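Local coordinates for protein SmhB (PDB 6ZZ5) that is the B component of a tripartite alpha-pore-forming toxin of Serratia marcescens, captured in its soluble form, and probably inserts into membranes to help build the pore, at residues D111-Y116 with S290-L295; C26-Q31 with G214-M219; K66-L71 with R125-L130. One frame throughout, in Å; residues are numbered along the deposited sequence. Where two conformers were deposited one is given.

How the interactions relate
The chain enters these contacts in the order 26-31, 66-71, 111-116, 125-130, 214-219 and 290-295. Interactions 1 and 3 both use helix 99-151, which meets helix 252-300 in interaction 1 and helix 44-92 in interaction 3; their centres lie about 24 Å apart. Interaction 2, its centre about 18 Å from that of interaction 3 and about 38 Å from that of interaction 1, joins helix 4-30 to strand 216-221 of a small sheet. Interaction 3 is nested inside the loop that interaction 2 closes, whereas the segments of interaction 1 alternate with those of both others. Together they join helices of an elongated bundle to one another and to the sheet, in the soluble form of the toxin.

Interaction 1 (D111-Y116 with S290-L295); sequences DKAKEY and SELETL. With EDO (1,2-ethanediol), chain J; EDO (1,2-ethanediol), chain I.
K114 NZ stands between two carboxylates, D111 OD1 of its own helix at 3.3 Å and E293 OE2 of the facing helix, and so probably links helix 99-151 to helix 252-300 through a small salt-bridge network. Both are long members of the helical bundle of SmhB, and this pairing has its centre about 27 Å from the centre of the chain. The bond from K114 NZ to D111 OD1 is weak, and the link to E293 is also loose: NZ to OE2 is 3.5 Å, and OE2 is modelled too near the lysine chain for its exact place to be trusted. A bend at chi3 (-102°) turns the end of K114 back over the preceding helical turn, toward D111. E293 comes across it with an extended chain. A long, flexible lysine suits this exposed edge of the contact, since one cation can serve two acids and probably eases the repulsion between them.

Deeper in, the contact is a single apolar pair. A113 CB points at the facing helix and meets L292 CD1 at 3.8 Å. The small alanine takes the leucine branch directly against its helix, while V109, S110 and Y82 also touch L292.

E291 turns to another side, where its OE2 accepts a hydrogen bond of 3.1 Å from O1 of an ethanediol, probably a crystallisation additive. T294 adds a hydroxyl bond inside its own helix: OG1 reaches S290 O at 2.7 Å, and T294 N binds the same oxygen from the opposite face of the carbonyl plane.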
loop_
_atom_site.group_PDB
_atom_site.type_symbol
_atom_site.label_atom_id
_atom_site.label_comp_id
_atom_site.label_asym_id
_atom_site.label_seq_id
_atom_site.Cartn_x
_atom_site.Cartn_y
_atom_site.Cartn_z
ATOM N N ASP A 111 0.852 -15.499 24.916
ATOM C CA ASP A 111 -0.488 -14.865 24.997
ATOM C C ASP A 111 -0.397 -13.473 24.348
ATOM O O ASP A 111 -1.262 -13.132 23.547
ATOM C CB ASP A 111 -1.044 -14.764 26.425
ATOM C CG ASP A 111 -1.396 -16.086 27.078
ATOM O OD1 ASP A 111 -1.532 -17.104 26.354
ATOM O OD2 ASP A 111 -1.496 -16.088 28.318
ATOM N N LYS A 112 0.648 -12.705 24.616
ATOM C CA LYS A 112 0.776 -11.353 24.011
ATOM C C LYS A 112 0.982 -11.502 22.481
ATOM O O LYS A 112 0.300 -10.801 21.698
ATOM C CB LYS A 112 1.852 -10.571 24.765
ATOM C CG LYS A 112 2.050 -9.134 24.287
ATOM C CD LYS A 112 0.789 -8.272 24.531
ATOM C CE LYS A 112 0.098 -8.521 25.856
ATOM N NZ LYS A 112 -0.221 -7.264 26.562
ATOM N N ALA A 113 1.867 -12.369 22.030
ATOM C CA ALA A 113 2.087 -12.635 20.598
ATOM C C ALA A 113 0.752 -13.048 19.956
ATOM O O ALA A 113 0.487 -12.629 18.825
ATOM C CB ALA A 113 3.147 -13.685 20.356
ATOM N N LYS A 114 -0.008 -13.926 20.587
ATOM C CA LYS A 114 -1.316 -14.385 20.046
ATOM C C LYS A 114 -2.293 -13.210 19.901
ATOM O O LYS A 114 -3.092 -13.212 18.949
ATOM C CB LYS A 114 -1.957 -15.430 20.945
ATOM C CG LYS A 114 -1.385 -16.820 20.774
ATOM C CD LYS A 114 -2.085 -17.862 21.617
ATOM C CE LYS A 114 -1.280 -18.223 22.848
ATOM N NZ LYS A 114 -2.041 -19.120 23.745
ATOM N N GLU A 115 -2.274 -12.259 20.827
ATOM C CA GLU A 115 -3.146 -11.074 20.751
ATOM C C GLU A 115 -2.689 -10.258 19.529
ATOM O O GLU A 115 -3.537 -9.769 18.779
ATOM C CB GLU A 115 -3.097 -10.362 22.098
ATOM C CG GLU A 115 -3.743 -9.019 22.150
ATOM C CD GLU A 115 -3.403 -8.239 23.441
ATOM O OE1 GLU A 115 -3.378 -8.842 24.561
ATOM O OE2 GLU A 115 -3.131 -7.018 23.336
ATOM N N TYR A 116 -1.390 -10.107 19.306
ATOM C CA TYR A 116 -0.873 -9.309 18.160
ATOM C C TYR A 116 -1.189 -10.044 16.851
ATOM O O TYR A 116 -1.510 -9.405 15.852
ATOM C CB TYR A 116 0.611 -8.991 18.320
ATOM C CG TYR A 116 0.943 -8.072 19.475
ATOM C CD1 TYR A 116 0.006 -7.178 19.955
ATOM C CD2 TYR A 116 2.192 -8.082 20.076
ATOM C CE1 TYR A 116 0.282 -6.307 21.000
ATOM C CE2 TYR A 116 2.491 -7.204 21.133
ATOM C CZ TYR A 116 1.547 -6.287 21.558
ATOM O OH TYR A 116 1.774 -5.445 22.613
ATOM N N SER A 290 3.526 -19.938 17.246
ATOM C CA SER A 290 3.763 -21.401 17.173
ATOM C C SER A 290 5.085 -21.746 17.855
ATOM O O SER A 290 5.116 -22.734 18.645
ATOM C CB SER A 290 3.770 -21.893 15.765
ATOM O OG SER A 290 2.457 -21.956 15.272
ATOM N N GLU A 291 6.133 -20.973 17.563
ATOM C CA GLU A 291 7.432 -21.225 18.212
ATOM C C GLU A 291 7.271 -21.057 19.733
ATOM O O GLU A 291 7.766 -21.946 20.506
ATOM C CB GLU A 291 8.556 -20.361 17.658
ATOM C CG GLU A 291 9.888 -20.772 18.264
ATOM C CD GLU A 291 11.186 -20.088 17.840
ATOM O OE1 GLU A 291 11.268 -19.522 16.713
ATOM O OE2 GLU A 291 12.151 -20.147 18.649
ATOM N N LEU A 292 6.692 -19.961 20.186
ATOM C CA LEU A 292 6.654 -19.668 21.637
ATOM C C LEU A 292 5.815 -20.729 22.343
ATOM O O LEU A 292 6.174 -21.114 23.486
ATOM C CB LEU A 292 6.057 -18.274 21.852
ATOM C CG LEU A 292 6.947 -17.144 21.367
ATOM C CD1 LEU A 292 6.146 -15.851 21.420
ATOM C CD2 LEU A 292 8.172 -17.038 22.286
ATOM N N GLU A 293 4.695 -21.148 21.737
ATOM C CA GLU A 293 3.834 -22.212 22.302
ATOM C C GLU A 293 4.620 -23.525 22.368
ATOM O O GLU A 293 4.507 -24.209 23.377
ATOM C CB GLU A 293 2.541 -22.392 21.502
ATOM C CG GLU A 293 1.561 -21.254 21.761
ATOM C CD GLU A 293 0.405 -21.091 20.782
ATOM O OE1 GLU A 293 0.257 -21.953 19.919
ATOM O OE2 GLU A 293 -0.331 -20.063 20.886
ATOM N N THR A 294 5.395 -23.850 21.336
ATOM C CA THR A 294 6.219 -25.081 21.319
ATOM C C THR A 294 7.263 -25.055 22.443
ATOM O O THR A 294 7.437 -26.112 23.128
ATOM C CB THR A 294 6.807 -25.339 19.933
ATOM O OG1 THR A 294 5.675 -25.348 19.073
ATOM C CG2 THR A 294 7.466 -26.697 19.830
ATOM N N LEU A 295 7.941 -23.938 22.636
ATOM C CA LEU A 295 8.920 -23.792 23.732
ATOM C C LEU A 295 8.235 -24.076 25.067
ATOM O O LEU A 295 8.810 -24.819 25.911
ATOM C CB LEU A 295 9.545 -22.398 23.696
ATOM C CG LEU A 295 10.422 -22.106 22.468
ATOM C CD1 LEU A 295 10.767 -20.635 22.419
ATOM C CD2 LEU A 295 11.706 -22.933 22.439
HETATM C C1 EDO J . 15.631 -19.474 15.826
HETATM O O1 EDO J . 15.756 -18.261 15.097
HETATM C C2 EDO J . 14.213 -19.794 16.048
HETATM O O2 EDO J . 13.453 -18.611 16.235
HETATM C C1 EDO I . 12.757 -16.888 20.239
HETATM O O1 EDO I . 13.507 -17.453 19.176
HETATM C C2 EDO I . 11.459 -16.364 19.771
HETATM O O2 EDO I . 11.622 -15.325 18.825
#

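Interaction 2 (C26-Q31 with G214-M219); sequences CNSVRQ and GGIAMM
S28 carries this contact between the C-terminal part of helix 4-30 and the segment that leads into strand 216-221. Its CB points toward that segment and packs on I216 CG2 at 3.6 Å, a methylene against a methyl. One bond further, OG accepts a hydrogen bond from G214 N at 3.0 Å, with an N-H...O angle of 151°. The same hydroxyl is also bonded to Y25 O in the preceding turn of its own helix, a partner that can only accept, so OG gives its proton to the helix and takes one from the loop. With chi1 at 79°, OG sits in the crowded position between the backbone N and the carbonyl carbon, a placement that serves both bonds. Serine suits the site because a short hydroxyl can bond two backbone groups in a buried place.

G214 adopts a positive phi of 73°, a conformation natural to glycine, and its carbonyl oxygen is bonded to R240. From here the chain enters a small sheet, strand 216-221 running antiparallel to strand 191-196. The two strands are consistent with the hydrophobic beta-tongue of ClyA-like toxins, and probably play a similar part. Helix 4-30 packs on one side of strand 216-221, where I216 and M218 both touch T24; helix 349-359 lies on the other, where A217 meets I349 and V353.

The beta-branched I216 directs CG2 at S28, anti to its own carbonyl carbon, and its side chain also touches H21 and Y25 of the helix. On the strand side, I196 lies against S28.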
loop_
_atom_site.group_PDB
_atom_site.type_symbol
_atom_site.label_atom_id
_atom_site.label_comp_id
_atom_site.label_asym_id
_atom_site.label_seq_id
_atom_site.Cartn_x
_atom_site.Cartn_y
_atom_site.Cartn_z
ATOM N N CYS A 26 -5.111 5.992 -2.672
ATOM C CA CYS A 26 -6.407 6.393 -2.055
ATOM C C CYS A 26 -6.543 7.925 -2.083
ATOM O O CYS A 26 -7.658 8.424 -2.328
ATOM C CB CYS A 26 -6.552 5.861 -0.622
ATOM S SG CYS A 26 -6.854 4.082 -0.609
ATOM N N ASN A 27 -5.482 8.656 -1.762
ATOM C CA ASN A 27 -5.515 10.149 -1.796
ATOM C C ASN A 27 -5.843 10.619 -3.225
ATOM O O ASN A 27 -6.598 11.641 -3.401
ATOM C CB ASN A 27 -4.192 10.754 -1.288
ATOM C CG ASN A 27 -3.990 10.569 0.190
ATOM O OD1 ASN A 27 -4.955 10.526 0.908
ATOM N ND2 ASN A 27 -2.746 10.564 0.627
ATOM N N SER A 28 -5.351 9.911 -4.225
ATOM C CA SER A 28 -5.569 10.293 -5.645
ATOM C C SER A 28 -7.040 10.092 -6.002
ATOM O O SER A 28 -7.614 10.946 -6.736
ATOM C CB SER A 28 -4.675 9.585 -6.621
ATOM O OG SER A 28 -5.094 8.242 -6.919
ATOM N N VAL A 29 -7.658 9.069 -5.419
ATOM C CA VAL A 29 -9.091 8.778 -5.657
ATOM C C VAL A 29 -9.889 9.889 -5.031
ATOM O O VAL A 29 -10.833 10.336 -5.634
ATOM C CB VAL A 29 -9.490 7.386 -5.111
ATOM C CG1 VAL A 29 -10.997 7.130 -5.175
ATOM C CG2 VAL A 29 -8.724 6.298 -5.811
ATOM N N ARG A 30 -9.511 10.281 -3.827
ATOM C CA ARG A 30 -10.243 11.333 -3.105
ATOM C C ARG A 30 -9.991 12.701 -3.694
ATOM O O ARG A 30 -10.744 13.633 -3.308
ATOM C CB ARG A 30 -9.935 11.299 -1.615
ATOM C CG ARG A 30 -10.519 10.006 -1.043
ATOM C CD ARG A 30 -10.489 9.879 0.425
ATOM N NE ARG A 30 -10.973 11.003 1.197
ATOM C CZ ARG A 30 -12.239 11.197 1.543
ATOM N NH1 ARG A 30 -13.211 10.421 1.083
ATOM N NH2 ARG A 30 -12.525 12.180 2.356
ATOM N N GLN A 31 -9.043 12.848 -4.602
ATOM C CA GLN A 31 -8.834 14.203 -5.218
ATOM C C GLN A 31 -9.477 14.287 -6.588
ATOM O O GLN A 31 -9.378 15.327 -7.176
ATOM C CB GLN A 31 -7.360 14.569 -5.211
ATOM C CG GLN A 31 -6.858 14.755 -3.791
ATOM C CD GLN A 31 -5.396 15.150 -3.733
ATOM O OE1 GLN A 31 -4.833 15.661 -4.704
ATOM N NE2 GLN A 31 -4.774 14.827 -2.630
ATOM N N GLY A 214 -5.519 7.370 -9.723
ATOM C CA GLY A 214 -4.310 6.569 -9.998
ATOM C C GLY A 214 -3.197 7.386 -10.636
ATOM O O GLY A 214 -2.199 6.797 -11.044
ATOM N N GLY A 215 -3.292 8.714 -10.614
ATOM C CA GLY A 215 -2.218 9.583 -11.136
ATOM C C GLY A 215 -1.294 9.982 -10.022
ATOM O O GLY A 215 -1.497 11.068 -9.473
ATOM N N ILE A 216 -0.388 9.086 -9.647
ATOM C CA ILE A 216 0.480 9.250 -8.454
ATOM C C ILE A 216 1.945 9.154 -8.827
ATOM O O ILE A 216 2.327 8.360 -9.704
ATOM C CB ILE A 216 0.129 8.250 -7.336
ATOM C CG1 ILE A 216 0.324 6.790 -7.739
ATOM C CG2 ILE A 216 -1.286 8.521 -6.865
ATOM C CD1 ILE A 216 0.302 5.851 -6.588
ATOM N N ALA A 217 2.727 9.913 -8.095
ATOM C CA ALA A 217 4.196 9.792 -8.064
ATOM C C ALA A 217 4.613 9.607 -6.603
ATOM O O ALA A 217 4.058 10.288 -5.683
ATOM C CB ALA A 217 4.840 10.993 -8.675
ATOM N N MET A 218 5.527 8.672 -6.413
ATOM C CA MET A 218 6.217 8.516 -5.127
ATOM C C MET A 218 7.722 8.492 -5.418
ATOM O O MET A 218 8.218 7.752 -6.302
ATOM C CB MET A 218 5.740 7.251 -4.416
ATOM C CG MET A 218 4.196 7.143 -4.307
ATOM S SD MET A 218 3.657 5.803 -3.262
ATOM C CE MET A 218 4.132 6.337 -1.630
ATOM N N MET A 219 8.425 9.268 -4.639
ATOM C CA MET A 219 9.867 9.450 -4.775
ATOM C C MET A 219 10.453 9.435 -3.382
ATOM O O MET A 219 9.693 9.396 -2.432
ATOM C CB MET A 219 10.114 10.773 -5.512
ATOM C CG MET A 219 9.691 10.661 -6.952
ATOM S SD MET A 219 9.279 12.225 -7.641
ATOM C CE MET A 219 7.795 12.608 -6.696
#

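Interaction 3 (K66-L71 with R125-L130); sequences KDIQPL and RTIGSL. With SO4 (sulfate ion), chain E.
I68 reaches across from helix 44-92 and puts the end of its side chain among T126, I127 and L130 of helix 99-151. Its CG1 passes T126 CG2 at 3.8 Å, the two side chains lying alongside with their tips pointing opposite ways. CD1 goes further, meeting L130 CD2 at 3.8 Å, at a slant to it, and, less surely, I127 CD1 at 4.0 Å, since I127 is disordered over two conformers. The extended isoleucine chain (chi2 177°) carries CD1 out to these partners.

T126 OG1 is bonded to N122 O one turn back, while its CG2 methyl faces I68. L130 also touches H60 and Y64 of helix 44-92, and I127 touches A274, V275 and A278 of helix 252-300, so a third helix of the bundle closes in behind. The helix segments run roughly antiparallel, at 144°, with axes 10.6 Å apart. Helix 44-92 is irregular here, with a wider pi-type turn at 66-68 and a kink at P70, whose nitrogen has no hydrogen to donate.

R125 turns away and holds a sulfate, probably a crystallisation component, through NE to O1 at 2.7 Å and NH2 to O2 at 3.2 Å; R124 shares the anion. Between the helices themselves no hydrogen bond forms, so shape and hydrophobic burial hold this contact, without any directional bond across it.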
loop_
_atom_site.group_PDB
_atom_site.type_symbol
_atom_site.label_atom_id
_atom_site.label_comp_id
_atom_site.label_asym_id
_atom_site.label_seq_id
_atom_site.Cartn_x
_atom_site.Cartn_y
_atom_site.Cartn_z
ATOM N N LYS A 66 -8.894 5.773 6.794
ATOM C CA LYS A 66 -9.369 6.121 8.142
ATOM C C LYS A 66 -9.348 4.861 8.998
ATOM O O LYS A 66 -9.096 4.940 10.221
ATOM C CB LYS A 66 -10.748 6.808 8.111
ATOM C CG LYS A 66 -10.772 8.238 7.571
ATOM C CD LYS A 66 -9.770 9.237 8.219
ATOM C CE LYS A 66 -9.584 10.571 7.501
ATOM N NZ LYS A 66 -8.286 10.670 6.772
ATOM N N ASP A 67 -9.606 3.699 8.423
ATOM C CA ASP A 67 -9.926 2.535 9.292
ATOM C C ASP A 67 -8.822 1.507 9.135
ATOM O O ASP A 67 -8.710 0.656 9.991
ATOM C CB ASP A 67 -11.312 1.953 8.977
ATOM C CG ASP A 67 -12.447 2.935 9.091
ATOM O OD1 ASP A 67 -12.462 3.706 10.073
ATOM O OD2 ASP A 67 -13.301 2.927 8.207
ATOM N N ILE A 68 -8.090 1.495 8.023
ATOM C CA ILE A 68 -7.146 0.363 7.808
ATOM C C ILE A 68 -5.712 0.827 7.998
ATOM O O ILE A 68 -4.959 0.108 8.745
ATOM C CB ILE A 68 -7.393 -0.349 6.460
ATOM C CG1 ILE A 68 -8.849 -0.795 6.361
ATOM C CG2 ILE A 68 -6.391 -1.476 6.264
ATOM C CD1 ILE A 68 -9.188 -1.430 5.035
ATOM N N GLN A 69 -5.302 1.927 7.355
ATOM C CA GLN A 69 -3.928 2.451 7.553
ATOM C C GLN A 69 -3.554 2.466 9.051
ATOM O O GLN A 69 -2.400 2.126 9.369
ATOM C CB GLN A 69 -3.758 3.829 6.913
ATOM C CG GLN A 69 -2.343 4.383 6.946
ATOM C CD GLN A 69 -1.391 3.823 5.922
ATOM O OE1 GLN A 69 -1.726 2.946 5.138
ATOM N NE2 GLN A 69 -0.168 4.311 5.925
ATOM N N PRO A 70 -4.373 3.002 9.988
ATOM C CA PRO A 70 -4.015 3.011 11.421
ATOM C C PRO A 70 -3.736 1.615 12.002
ATOM O O PRO A 70 -2.857 1.509 12.898
ATOM C CB PRO A 70 -5.188 3.664 12.165
ATOM C CG PRO A 70 -5.877 4.443 11.063
ATOM C CD PRO A 70 -5.692 3.628 9.790
ATOM N N LEU A 71 -4.348 0.569 11.450
ATOM C CA LEU A 71 -4.123 -0.837 11.867
ATOM C C LEU A 71 -2.753 -1.292 11.402
ATOM O O LEU A 71 -2.117 -2.136 12.119
ATOM C CB LEU A 71 -5.216 -1.784 11.374
ATOM C CG LEU A 71 -6.638 -1.445 11.838
ATOM C CD1 LEU A 71 -7.619 -2.422 11.214
ATOM C CD2 LEU A 71 -6.786 -1.366 13.356
ATOM N N ARG A 125 -8.543 -9.587 7.397
ATOM C CA ARG A 125 -9.965 -9.791 7.061
ATOM C C ARG A 125 -10.585 -8.453 6.619
ATOM O O ARG A 125 -11.407 -8.440 5.685
ATOM C CB ARG A 125 -10.760 -10.363 8.224
ATOM C CG ARG A 125 -10.449 -11.790 8.656
ATOM C CD ARG A 125 -11.173 -12.072 10.004
ATOM N NE ARG A 125 -10.555 -13.273 10.502
ATOM C CZ ARG A 125 -9.877 -13.431 11.624
ATOM N NH1 ARG A 125 -9.857 -12.519 12.567
ATOM N NH2 ARG A 125 -9.337 -14.610 11.860
ATOM N N THR A 126 -10.240 -7.340 7.256
ATOM C CA THR A 126 -10.808 -6.027 6.934
ATOM C C THR A 126 -10.362 -5.636 5.512
ATOM O O THR A 126 -11.238 -5.191 4.691
ATOM C CB THR A 126 -10.419 -4.946 7.946
ATOM O OG1 THR A 126 -10.884 -5.435 9.200
ATOM C CG2 THR A 126 -11.067 -3.615 7.643
ATOM N N ILE A 127 -9.092 -5.802 5.204
ATOM C CA ILE A 127 -8.595 -5.430 3.839
ATOM C C ILE A 127 -9.152 -6.438 2.820
ATOM O O ILE A 127 -9.439 -6.006 1.694
ATOM C CB ILE A 127 -7.053 -5.223 3.778
ATOM C CG1 ILE A 127 -6.597 -4.560 2.472
ATOM C CG2 ILE A 127 -6.259 -6.507 3.936
ATOM C CD1 ILE A 127 -7.311 -3.330 2.083
ATOM N N GLY A 128 -9.304 -7.710 3.181
ATOM C CA GLY A 128 -9.959 -8.744 2.365
ATOM C C GLY A 128 -11.378 -8.338 1.983
ATOM O O GLY A 128 -11.755 -8.456 0.793
ATOM N N SER A 129 -12.146 -7.805 2.920
ATOM C CA SER A 129 -13.558 -7.384 2.673
ATOM C C SER A 129 -13.547 -6.181 1.726
ATOM O O SER A 129 -14.375 -6.117 0.814
ATOM C CB SER A 129 -14.274 -7.025 3.944
ATOM O OG SER A 129 -14.489 -8.178 4.708
ATOM N N LEU A 130 -12.597 -5.280 1.915
ATOM C CA LEU A 130 -12.500 -4.052 1.097
ATOM C C LEU A 130 -12.108 -4.455 -0.331
ATOM O O LEU A 130 -12.727 -3.958 -1.270
ATOM C CB LEU A 130 -11.500 -3.076 1.700
ATOM C CG LEU A 130 -11.203 -1.867 0.801
ATOM C CD1 LEU A 130 -12.483 -1.053 0.536
ATOM C CD2 LEU A 130 -10.082 -1.023 1.364
HETATM S S SO4 E . -10.264 -16.342 8.432
HETATM O O1 SO4 E . -11.198 -15.394 9.004
HETATM O O2 SO4 E . -9.313 -16.747 9.433
HETATM O O3 SO4 E . -10.973 -17.501 7.945
HETATM O O4 SO4 E . -9.593 -15.710 7.332
#